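Local coordinates for 3',5'-cyclic-nucleotide phosphodiesterase 1 (Saccharomyces cerevisiae, PDB 4OJV), which is a zinc-binding member of the class-II phosphodiesterase family, in the wider metallo-hydrolase/oxidoreductase clan, and carries two zinc ions, at residues E254-L257 against E258-W261; T339-E342 against E343-L347; H294-P297 against I298-I301. All coordinates share one frame; numbering follows the deposited sequence.

Contact 1: E254-L257 against E258-W261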
ATOM      1  N   GLU A 254     -25.161  -0.510  21.625  1.00 22.37           N
ATOM      2  CA  GLU A 254     -24.673   0.471  22.587  1.00 22.66           C
ATOM      3  C   GLU A 254     -24.448   1.821  21.908  1.00 21.37           C
ATOM      4  O   GLU A 254     -23.956   1.877  20.775  1.00 20.89           O
ATOM      5  CB  GLU A 254     -23.357  -0.039  23.178  1.00 25.54           C
ATOM      6  CG  GLU A 254     -22.980   0.509  24.542  1.00 31.89           C
ATOM      7  CD  GLU A 254     -21.807  -0.229  25.169  1.00 35.95           C
ATOM      8  OE1 GLU A 254     -21.171   0.341  26.081  1.00 39.67           O
ATOM      9  OE2 GLU A 254     -21.512  -1.376  24.758  1.00 35.65           O
ATOM     10  N   SER A 255     -24.816   2.902  22.593  1.00 20.43           N
ATOM     11  CA  SER A 255     -24.612   4.256  22.078  1.00 21.03           C
ATOM     12  C   SER A 255     -23.170   4.684  22.332  1.00 18.80           C
ATOM     13  O   SER A 255     -22.899   5.577  23.137  1.00 20.09           O
ATOM     14  CB  SER A 255     -25.591   5.248  22.721  1.00 22.44           C
ATOM     15  OG  SER A 255     -26.934   4.895  22.446  1.00 27.40           O
ATOM     16  N   LEU A 256     -22.246   4.031  21.631  1.00 17.55           N
ATOM     17  CA  LEU A 256     -20.817   4.276  21.787  1.00 16.52           C
ATOM     18  C   LEU A 256     -20.427   5.715  21.479  1.00 15.66           C
ATOM     19  O   LEU A 256     -19.616   6.296  22.200  1.00 15.50           O
ATOM     20  CB  LEU A 256     -20.010   3.302  20.929  1.00 16.47           C
ATOM     21  CG  LEU A 256     -20.077   1.819  21.319  1.00 16.38           C
ATOM     22  CD1 LEU A 256     -19.310   0.958  20.328  1.00 17.70           C
ATOM     23  CD2 LEU A 256     -19.571   1.576  22.735  1.00 18.64           C
ATOM     24  N   LEU A 257     -21.011   6.296  20.432  1.00 15.32           N
ATOM     25  CA  LEU A 257     -20.733   7.693  20.103  1.00 16.23           C
ATOM     26  C   LEU A 257     -21.259   8.664  21.159  1.00 16.26           C
ATOM     27  O   LEU A 257     -20.563   9.602  21.520  1.00 16.22           O
ATOM     28  CB  LEU A 257     -21.238   8.051  18.704  1.00 15.76           C
ATOM     29  CG  LEU A 257     -20.353   7.497  17.579  1.00 15.64           C
ATOM     30  CD1 LEU A 257     -21.084   7.538  16.250  1.00 17.55           C
ATOM     31  CD2 LEU A 257     -19.020   8.236  17.484  1.00 17.10           C
ATOM     32  N   GLU A 258     -22.472   8.431  21.663  1.00 16.86           N
ATOM     33  CA  GLU A 258     -22.997   9.248  22.753  1.00 18.52           C
ATOM     34  C   GLU A 258     -22.079   9.201  23.974  1.00 17.24           C
ATOM     35  O   GLU A 258     -21.805  10.239  24.572  1.00 18.39           O
ATOM     36  CB  GLU A 258     -24.423   8.827  23.114  1.00 20.96           C
ATOM     37  CG  GLU A 258     -25.148   9.786  24.051  1.00 24.87           C
ATOM     38  CD  GLU A 258     -26.619   9.449  24.199  1.00 30.70           C
ATOM     39  OE1 GLU A 258     -26.948   8.263  24.432  1.00 34.50           O
ATOM     40  OE2 GLU A 258     -27.448  10.375  24.084  1.00 36.43           O
ATOM     41  N   GLU A 259     -21.604   8.007  24.328  1.00 16.85           N
ATOM     42  CA  GLU A 259     -20.632   7.847  25.410  1.00 18.21           C
ATOM     43  C   GLU A 259     -19.387   8.690  25.135  1.00 16.72           C
ATOM     44  O   GLU A 259     -18.880   9.381  26.022  1.00 17.04           O
ATOM     45  CB  GLU A 259     -20.226   6.381  25.579  1.00 20.69           C
ATOM     46  CG  GLU A 259     -21.322   5.457  26.081  1.00 24.10           C
ATOM     47  CD  GLU A 259     -20.864   4.015  26.183  1.00 28.00           C
ATOM     48  OE1 GLU A 259     -19.655   3.779  26.398  1.00 28.33           O
ATOM     49  OE2 GLU A 259     -21.718   3.115  26.052  1.00 33.52           O
ATOM     50  N   PHE A 260     -18.899   8.641  23.897  1.00 15.14           N
ATOM     51  CA  PHE A 260     -17.705   9.383  23.545  1.00 14.25           C
ATOM     52  C   PHE A 260     -17.906  10.898  23.650  1.00 13.79           C
ATOM     53  O   PHE A 260     -17.109  11.586  24.303  1.00 14.06           O
ATOM     54  CB  PHE A 260     -17.200   9.015  22.149  1.00 13.92           C
ATOM     55  CG  PHE A 260     -15.946   9.747  21.785  1.00 12.81           C
ATOM     56  CD1 PHE A 260     -14.732   9.354  22.347  1.00 12.79           C
ATOM     57  CD2 PHE A 260     -15.974  10.864  20.962  1.00 13.31           C
ATOM     58  CE1 PHE A 260     -13.564  10.041  22.061  1.00 12.20           C
ATOM     59  CE2 PHE A 260     -14.813  11.556  20.675  1.00 13.40           C
ATOM     60  CZ  PHE A 260     -13.611  11.146  21.227  1.00 13.20           C
ATOM     61  N   TRP A 261     -18.951  11.422  23.006  1.00 14.18           N
ATOM     62  CA  TRP A 261     -19.167  12.868  23.027  1.00 14.87           C
ATOM     63  C   TRP A 261     -19.442  13.368  24.415  1.00 15.71           C
ATOM     64  O   TRP A 261     -19.027  14.469  24.763  1.00 15.59           O
ATOM     65  CB  TRP A 261     -20.287  13.306  22.090  1.00 14.74           C
ATOM     66  CG  TRP A 261     -20.118  12.880  20.653  1.00 14.40           C
ATOM     67  CD1 TRP A 261     -21.029  12.175  19.875  1.00 15.61           C
ATOM     68  CD2 TRP A 261     -18.970  13.133  19.770  1.00 14.40           C
ATOM     69  NE1 TRP A 261     -20.536  11.972  18.607  1.00 15.42           N
ATOM     70  CE2 TRP A 261     -19.307  12.522  18.480  1.00 14.35           C
ATOM     71  CE3 TRP A 261     -17.747  13.784  19.911  1.00 14.72           C
ATOM     72  CZ2 TRP A 261     -18.437  12.566  17.396  1.00 16.07           C
ATOM     73  CZ3 TRP A 261     -16.881  13.825  18.810  1.00 15.46           C
ATOM     74  CH2 TRP A 261     -17.220  13.223  17.587  1.00 15.70           C
TER
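Backbone bonds from Glu-259 N to Ser-255 O (3.0 Å), Phe-260 N to Leu-256 O and Trp-261 N to Leu-257 O (2.8 Å) wind the first turn of helix 256-267. Ser-255 holds the N-cap position and centres an inverse gamma turn, closed by a weak bond from Leu-256 N to Glu-254 O, but its hydroxyl makes no capping bond. Asp-248 OD2 instead takes the N-H of Leu-257.

Glu-259 turns back over this end: with CG beside its own backbone N (chi1 -67°), the chain runs toward the N-terminus and CG passes 3.3 Å from Ser-255 O. Its carboxylate meets that of Glu-254, whose side chain crosses it at about a right angle. Glu-254 OE1 lies 2.8 Å from Glu-259 OE2, with the two carboxylate planes 40° apart. So close an approach of two carboxylates would probably raise the proton affinity of one of them, though Glu-254 also touches a crystal neighbour. The salt bridge from Glu-259 OE1 to Lys-194 NZ probably offsets part of the charge.

On the buried side Leu-257 and Trp-261 lie side by side and point the same way. Leu-257 CB is 4.3 Å from Trp-261 CD1. Leu-257 O comes obliquely to the indole, 3.1 Å from Trp-261 CD1. Glu-303 OE1 of helix 297-311 accepts the indole N-H. Phe-260 CD2 stands 3.6 Å above one indole face, offset toward its rim, and the phenyl ring packs edge-to-face with Phe-227 and Phe-209.

Leu-257, Phe-260 and Trp-261 inside, with Glu-258 and Glu-259 on the outer side, make this an amphipathic helix start, here the connecting helix of a beta-alpha-beta unit between the parallel strands 238-242 and 273-279.

Contact 2: T339-E342 against E343-L347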
ATOM      1  N   THR A 339     -16.824  18.311  -2.860  1.00 12.08           N
ATOM      2  CA  THR A 339     -18.257  18.118  -2.654  1.00 12.15           C
ATOM      3  C   THR A 339     -18.586  17.996  -1.166  1.00 12.12           C
ATOM      4  O   THR A 339     -19.473  18.678  -0.643  1.00 13.40           O
ATOM      5  CB  THR A 339     -18.739  16.874  -3.410  1.00 12.72           C
ATOM      6  OG1 THR A 339     -18.446  17.035  -4.801  1.00 13.89           O
ATOM      7  CG2 THR A 339     -20.230  16.618  -3.194  1.00 13.99           C
ATOM      8  N   ILE A 340     -17.850  17.126  -0.481  1.00 12.08           N
ATOM      9  CA  ILE A 340     -18.052  16.884   0.947  1.00 12.23           C
ATOM     10  C   ILE A 340     -17.806  18.144   1.778  1.00 12.09           C
ATOM     11  O   ILE A 340     -18.584  18.456   2.684  1.00 12.33           O
ATOM     12  CB  ILE A 340     -17.170  15.700   1.415  1.00 12.54           C
ATOM     13  CG1 ILE A 340     -17.791  14.385   0.934  1.00 12.95           C
ATOM     14  CG2 ILE A 340     -16.950  15.704   2.922  1.00 13.82           C
ATOM     15  CD1 ILE A 340     -16.819  13.220   0.878  1.00 12.84           C
ATOM     16  N   LEU A 341     -16.747  18.879   1.450  1.00 12.18           N
ATOM     17  CA  LEU A 341     -16.445  20.104   2.187  1.00 13.20           C
ATOM     18  C   LEU A 341     -17.610  21.098   2.073  1.00 13.82           C
ATOM     19  O   LEU A 341     -18.050  21.680   3.072  1.00 14.46           O
ATOM     20  CB  LEU A 341     -15.134  20.722   1.705  1.00 13.75           C
ATOM     21  CG  LEU A 341     -14.613  21.939   2.464  1.00 13.40           C
ATOM     22  CD1 LEU A 341     -14.375  21.626   3.935  1.00 15.42           C
ATOM     23  CD2 LEU A 341     -13.342  22.447   1.802  1.00 14.98           C
ATOM     24  N   GLU A 342     -18.124  21.269   0.857  1.00 13.58           N
ATOM     25  CA  GLU A 342     -19.245  22.181   0.628  1.00 14.87           C
ATOM     26  C   GLU A 342     -20.500  21.729   1.345  1.00 14.40           C
ATOM     27  O   GLU A 342     -21.199  22.538   1.953  1.00 15.77           O
ATOM     28  CB  GLU A 342     -19.510  22.281  -0.863  1.00 16.61           C
ATOM     29  CG  GLU A 342     -18.434  23.044  -1.596  1.00 21.64           C
ATOM     30  CD  GLU A 342     -18.598  22.980  -3.091  1.00 26.09           C
ATOM     31  OE1 GLU A 342     -19.496  22.247  -3.562  1.00 29.75           O
ATOM     32  OE2 GLU A 342     -17.826  23.667  -3.794  1.00 32.57           O
ATOM     33  N   GLU A 343     -20.776  20.430   1.292  1.00 13.93           N
ATOM     34  CA  GLU A 343     -21.943  19.854   1.949  1.00 14.01           C
ATOM     35  C   GLU A 343     -21.867  19.986   3.462  1.00 14.65           C
ATOM     36  O   GLU A 343     -22.854  20.347   4.117  1.00 16.15           O
ATOM     37  CB  GLU A 343     -22.155  18.399   1.513  1.00 14.13           C
ATOM     38  CG  GLU A 343     -22.573  18.302   0.051  1.00 15.48           C
ATOM     39  CD  GLU A 343     -22.682  16.884  -0.479  1.00 14.41           C
ATOM     40  OE1 GLU A 343     -22.156  15.934   0.141  1.00 14.57           O
ATOM     41  OE2 GLU A 343     -23.307  16.710  -1.544  1.00 15.91           O
ATOM     42  N   LEU A 344     -20.690  19.721   4.024  1.00 13.96           N
ATOM     43  CA  LEU A 344     -20.502  19.869   5.466  1.00 14.18           C
ATOM     44  C   LEU A 344     -20.671  21.318   5.919  1.00 13.55           C
ATOM     45  O   LEU A 344     -21.335  21.583   6.929  1.00 15.38           O
ATOM     46  CB  LEU A 344     -19.132  19.345   5.893  1.00 13.41           C
ATOM     47  CG  LEU A 344     -18.955  17.826   5.892  1.00 13.26           C
ATOM     48  CD1 LEU A 344     -17.485  17.472   6.051  1.00 14.12           C
ATOM     49  CD2 LEU A 344     -19.774  17.162   6.980  1.00 13.63           C
ATOM     50  N   ARG A 345     -20.080  22.249   5.179  1.00 14.44           N
ATOM     51  CA  ARG A 345     -20.188  23.669   5.530  1.00 14.62           C
ATOM     52  C   ARG A 345     -21.633  24.159   5.433  1.00 16.07           C
ATOM     53  O   ARG A 345     -22.099  24.918   6.295  1.00 18.36           O
ATOM     54  CB  ARG A 345     -19.257  24.512   4.667  1.00 15.50           C
ATOM     55  CG  ARG A 345     -17.798  24.359   5.055  1.00 14.88           C
ATOM     56  CD  ARG A 345     -16.897  25.135   4.115  1.00 15.25           C
ATOM     57  NE  ARG A 345     -15.504  25.077   4.556  1.00 14.34           N
ATOM     58  CZ  ARG A 345     -14.459  25.386   3.796  1.00 14.63           C
ATOM     59  NH1 ARG A 345     -14.629  25.763   2.535  1.00 16.84           N
ATOM     60  NH2 ARG A 345     -13.232  25.304   4.291  1.00 15.64           N
ATOM     61  N   PHE A 346     -22.340  23.699   4.402  1.00 15.99           N
ATOM     62  CA  PHE A 346     -23.747  24.060   4.228  1.00 17.03           C
ATOM     63  C   PHE A 346     -24.590  23.530   5.387  1.00 17.36           C
ATOM     64  O   PHE A 346     -25.393  24.267   5.972  1.00 18.54           O
ATOM     65  CB  PHE A 346     -24.286  23.537   2.892  1.00 19.04           C
ATOM     66  CG  PHE A 346     -25.745  23.836   2.671  1.00 20.84           C
ATOM     67  CD1 PHE A 346     -26.727  22.968   3.141  1.00 22.80           C
ATOM     68  CD2 PHE A 346     -26.138  24.989   1.996  1.00 23.95           C
ATOM     69  CE1 PHE A 346     -28.074  23.242   2.947  1.00 26.14           C
ATOM     70  CE2 PHE A 346     -27.485  25.266   1.795  1.00 25.18           C
ATOM     71  CZ  PHE A 346     -28.450  24.393   2.274  1.00 26.70           C
ATOM     72  N   LEU A 347     -24.403  22.259   5.731  1.00 16.84           N
ATOM     73  CA  LEU A 347     -25.183  21.630   6.787  1.00 17.37           C
ATOM     74  C   LEU A 347     -24.854  22.208   8.162  1.00 19.08           C
ATOM     75  O   LEU A 347     -25.745  22.356   9.001  1.00 20.80           O
ATOM     76  CB  LEU A 347     -25.023  20.107   6.773  1.00 18.07           C
ATOM     77  CG  LEU A 347     -25.675  19.355   5.606  1.00 18.41           C
ATOM     78  CD1 LEU A 347     -25.147  17.927   5.534  1.00 19.17           C
ATOM     79  CD2 LEU A 347     -27.199  19.366   5.700  1.00 21.55           C
TER
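Leu-341 lies over one face of the Arg-345 guanidinium, its CG above the centre of the group and 3.7 Å from Arg-345 CZ. Its methyls spread over the same face: CD2 is 3.6 Å from Arg-345 NH1, and CD1 is near NE. One residue back along the helix, Ile-340 and Leu-344 run alongside each other, the CG2 branch of Ile-340 meeting Leu-344 CD1 at 3.6 Å. The third pair is mixed: Thr-339 CG2, anti to its own N, touches Glu-343 OE2 at 3.5 Å, while Glu-343 CG passes 3.2 Å from Thr-339 O. Four backbone bonds of the i to i+4 kind, such as Leu-344 N to Ile-340 O at 2.8 Å, set this spacing. Helix 336-350 is the crossover of a beta-alpha-beta unit between strands 321-325 and 357-360, and Leu-341 and Leu-344 both rest on Ile-358 of the second strand. Arg-345 NH2 gives a hydrogen bond to Ile-358 O, which pins the extended arginine across the leucine. Glu-343 OE1 accepts the N-H of Leu-284, and Glu-342 OE2 reaches back to a salt bridge with Arg-334, just before the helix.

Contact 3: H294-P297 against I298-I301. With SO4 (sulfate ion), chain B.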
ATOM      1  N   HIS A 294     -19.515   3.716   7.390  1.00 13.01           N
ATOM      2  CA  HIS A 294     -18.887   5.032   7.257  1.00 12.34           C
ATOM      3  C   HIS A 294     -19.850   6.163   7.472  1.00 12.34           C
ATOM      4  O   HIS A 294     -21.050   5.939   7.697  1.00 14.29           O
ATOM      5  CB  HIS A 294     -18.236   5.154   5.879  1.00 12.57           C
ATOM      6  CG  HIS A 294     -17.060   4.233   5.685  1.00 11.21           C
ATOM      7  ND1 HIS A 294     -15.945   4.316   6.440  1.00 11.02           N
ATOM      8  CD2 HIS A 294     -16.861   3.176   4.810  1.00 12.04           C
ATOM      9  CE1 HIS A 294     -15.069   3.375   6.048  1.00 11.40           C
ATOM     10  NE2 HIS A 294     -15.630   2.675   5.053  1.00 12.70           N
ATOM     11  N   LEU A 295     -19.326   7.385   7.393  1.00 12.45           N
ATOM     12  CA  LEU A 295     -20.130   8.597   7.476  1.00 12.28           C
ATOM     13  C   LEU A 295     -20.309   9.280   6.130  1.00 13.35           C
ATOM     14  O   LEU A 295     -19.455   9.181   5.241  1.00 13.54           O
ATOM     15  CB  LEU A 295     -19.506   9.589   8.466  1.00 12.83           C
ATOM     16  CG  LEU A 295     -19.335   9.147   9.923  1.00 12.96           C
ATOM     17  CD1 LEU A 295     -18.652  10.241  10.728  1.00 13.85           C
ATOM     18  CD2 LEU A 295     -20.660   8.771  10.574  1.00 15.31           C
ATOM     19  N   SER A 296     -21.441   9.969   5.998  1.00 14.03           N
ATOM     20  CA  SER A 296     -21.668  10.956   4.952  1.00 14.91           C
ATOM     21  C   SER A 296     -21.893  12.297   5.660  1.00 13.93           C
ATOM     22  O   SER A 296     -21.944  12.337   6.891  1.00 14.44           O
ATOM     23  CB  SER A 296     -22.888  10.580   4.122  1.00 16.19           C
ATOM     24  OG  SER A 296     -24.063  10.927   4.830  1.00 19.13           O
ATOM     25  N   PRO A 297     -22.025  13.405   4.900  1.00 14.26           N
ATOM     26  CA  PRO A 297     -22.072  14.690   5.596  1.00 14.05           C
ATOM     27  C   PRO A 297     -23.219  14.869   6.590  1.00 14.68           C
ATOM     28  O   PRO A 297     -23.020  15.503   7.625  1.00 15.43           O
ATOM     29  CB  PRO A 297     -22.149  15.707   4.448  1.00 14.62           C
ATOM     30  CG  PRO A 297     -21.398  15.028   3.350  1.00 14.87           C
ATOM     31  CD  PRO A 297     -21.868  13.602   3.447  1.00 14.97           C
ATOM     32  N   ILE A 298     -24.384  14.292   6.307  1.00 14.05           N
ATOM     33  CA  ILE A 298     -25.506  14.407   7.232  1.00 16.21           C
ATOM     34  C   ILE A 298     -25.212  13.661   8.537  1.00 15.55           C
ATOM     35  O   ILE A 298     -25.496  14.167   9.617  1.00 15.75           O
ATOM     36  CB  ILE A 298     -26.854  13.974   6.594  1.00 18.38           C
ATOM     37  CG1 ILE A 298     -28.024  14.203   7.562  1.00 20.49           C
ATOM     38  CG2 ILE A 298     -26.810  12.530   6.107  1.00 19.45           C
ATOM     39  CD1 ILE A 298     -28.193  15.646   7.993  1.00 23.27           C
ATOM     40  N   TYR A 299     -24.604  12.482   8.443  1.00 15.20           N
ATOM     41  CA  TYR A 299     -24.291  11.716   9.640  1.00 15.42           C
ATOM     42  C   TYR A 299     -23.174  12.360  10.463  1.00 13.72           C
ATOM     43  O   TYR A 299     -23.247  12.404  11.698  1.00 15.03           O
ATOM     44  CB  TYR A 299     -23.978  10.260   9.302  1.00 17.39           C
ATOM     45  CG  TYR A 299     -25.160   9.549   8.679  1.00 21.58           C
ATOM     46  CD1 TYR A 299     -26.271   9.195   9.448  1.00 25.36           C
ATOM     47  CD2 TYR A 299     -25.175   9.244   7.319  1.00 24.88           C
ATOM     48  CE1 TYR A 299     -27.361   8.550   8.876  1.00 27.65           C
ATOM     49  CE2 TYR A 299     -26.258   8.600   6.736  1.00 26.97           C
ATOM     50  CZ  TYR A 299     -27.344   8.257   7.517  1.00 29.22           C
ATOM     51  OH  TYR A 299     -28.413   7.618   6.938  1.00 34.89           O
ATOM     52  N   LEU A 300     -22.153  12.890   9.792  1.00 12.98           N
ATOM     53  CA  LEU A 300     -21.090  13.571  10.514  1.00 13.35           C
ATOM     54  C   LEU A 300     -21.637  14.839  11.200  1.00 13.16           C
ATOM     55  O   LEU A 300     -21.354  15.089  12.370  1.00 13.94           O
ATOM     56  CB  LEU A 300     -19.903  13.903   9.605  1.00 12.80           C
ATOM     57  CG  LEU A 300     -18.776  14.711  10.277  1.00 12.75           C
ATOM     58  CD1 LEU A 300     -18.258  14.062  11.557  1.00 14.03           C
ATOM     59  CD2 LEU A 300     -17.616  14.943   9.323  1.00 13.37           C
ATOM     60  N   ILE A 301     -22.412  15.635  10.471  1.00 13.47           N
ATOM     61  CA  ILE A 301     -23.005  16.832  11.071  1.00 14.94           C
ATOM     62  C   ILE A 301     -23.931  16.467  12.240  1.00 14.77           C
ATOM     63  O   ILE A 301     -23.940  17.160  13.258  1.00 15.56           O
ATOM     64  CB  ILE A 301     -23.691  17.734  10.015  1.00 15.76           C
ATOM     65  CG1 ILE A 301     -22.648  18.395   9.096  1.00 17.50           C
ATOM     66  CG2 ILE A 301     -24.578  18.800  10.667  1.00 19.51           C
ATOM     67  CD1 ILE A 301     -21.733  19.409   9.763  1.00 20.88           C
TER
HETATM   68  S   SO4 B 401     -13.018   0.830   4.663  1.00 17.23           S
HETATM   69  O1  SO4 B 401     -12.108  -0.215   4.117  1.00 17.96           O
HETATM   70  O2  SO4 B 401     -14.148   1.034   3.708  1.00 17.99           O
HETATM   71  O3  SO4 B 401     -13.528   0.429   6.014  1.00 16.87           O
HETATM   72  O4  SO4 B 401     -12.222   2.081   4.745  1.00 19.18           O
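Tyr-299 meets Leu-295 and Ser-296 where the loop runs into helix 297-311. Its CB lies 3.9 Å from Leu-295 CD2, and the two side chains cross at a slant. Beyond CB, the chi1 of -63° puts CG beside the backbone N and turns the ring back toward the helix start. There CD2 comes 3.2 Å from Ser-296 OG, CE2 follows at 3.7 Å, and the serine OG comes obliquely to the ring. Ile-298 CG2 stands 3.8 Å above one ring face, near the rim, and also touches Ser-296 OG. The tyrosine side chain further touches Gln-247 of a loop.

Ser-296 is the N-cap residue; its carbonyl accepts Leu-300 N at 3.0 Å with a nearly straight bond (169°), and Pro-297 O accepts Ile-301 N. Ser-296 N is buried without a partner in the model. The other methyl of Leu-295, CD1, packs on Leu-300 CD1 at about a right angle between side chains.

At the start of the segment, His-294 lies beside the metal site. Its NE2 gives a hydrogen bond of 2.6 Å to O2 of the sulfate, which lies at the ring edge and is also bound by Lys-328 NZ. Glu-279 fixes the ring's rotation through ND1 and takes Leu-295 N with its other oxygen. His-213 and His-326, both zinc ligands, meet the His-294 ring.

Residues 294-301 thus lead from beside the zinc ligands, where Glu-279 at the end of strand 273-279 holds His-294 and Leu-295, into helix 297-311, whose Pro-297 and Ile-301 pack against Leu-344 of helix 336-350.

How the contacts relate
Contacts 1 and 3 are helix starts, contact 2 the middle of a helix, and contacts 1 and 2 belong to crossover helices of two beta-alpha-beta units in the same sheet. Contact 3 is the most buried and the one that reaches the zinc ligands, through His-294. Contacts 1 and 2 are amphipathic, mixing buried leucines with acids at the surface: contact 1 brings two carboxylates together, while contact 2 pairs apolar groups with a charged one. Contacts 2 and 3 touch, Leu-344 CD2 lying 3.6 Å from Pro-297 CA, whereas contact 1 stays about 6 Å from contact 3 at the nearest atoms and reaches the helix of contact 3 farther along, through the hydrogen bond of Trp-261 to Glu-303.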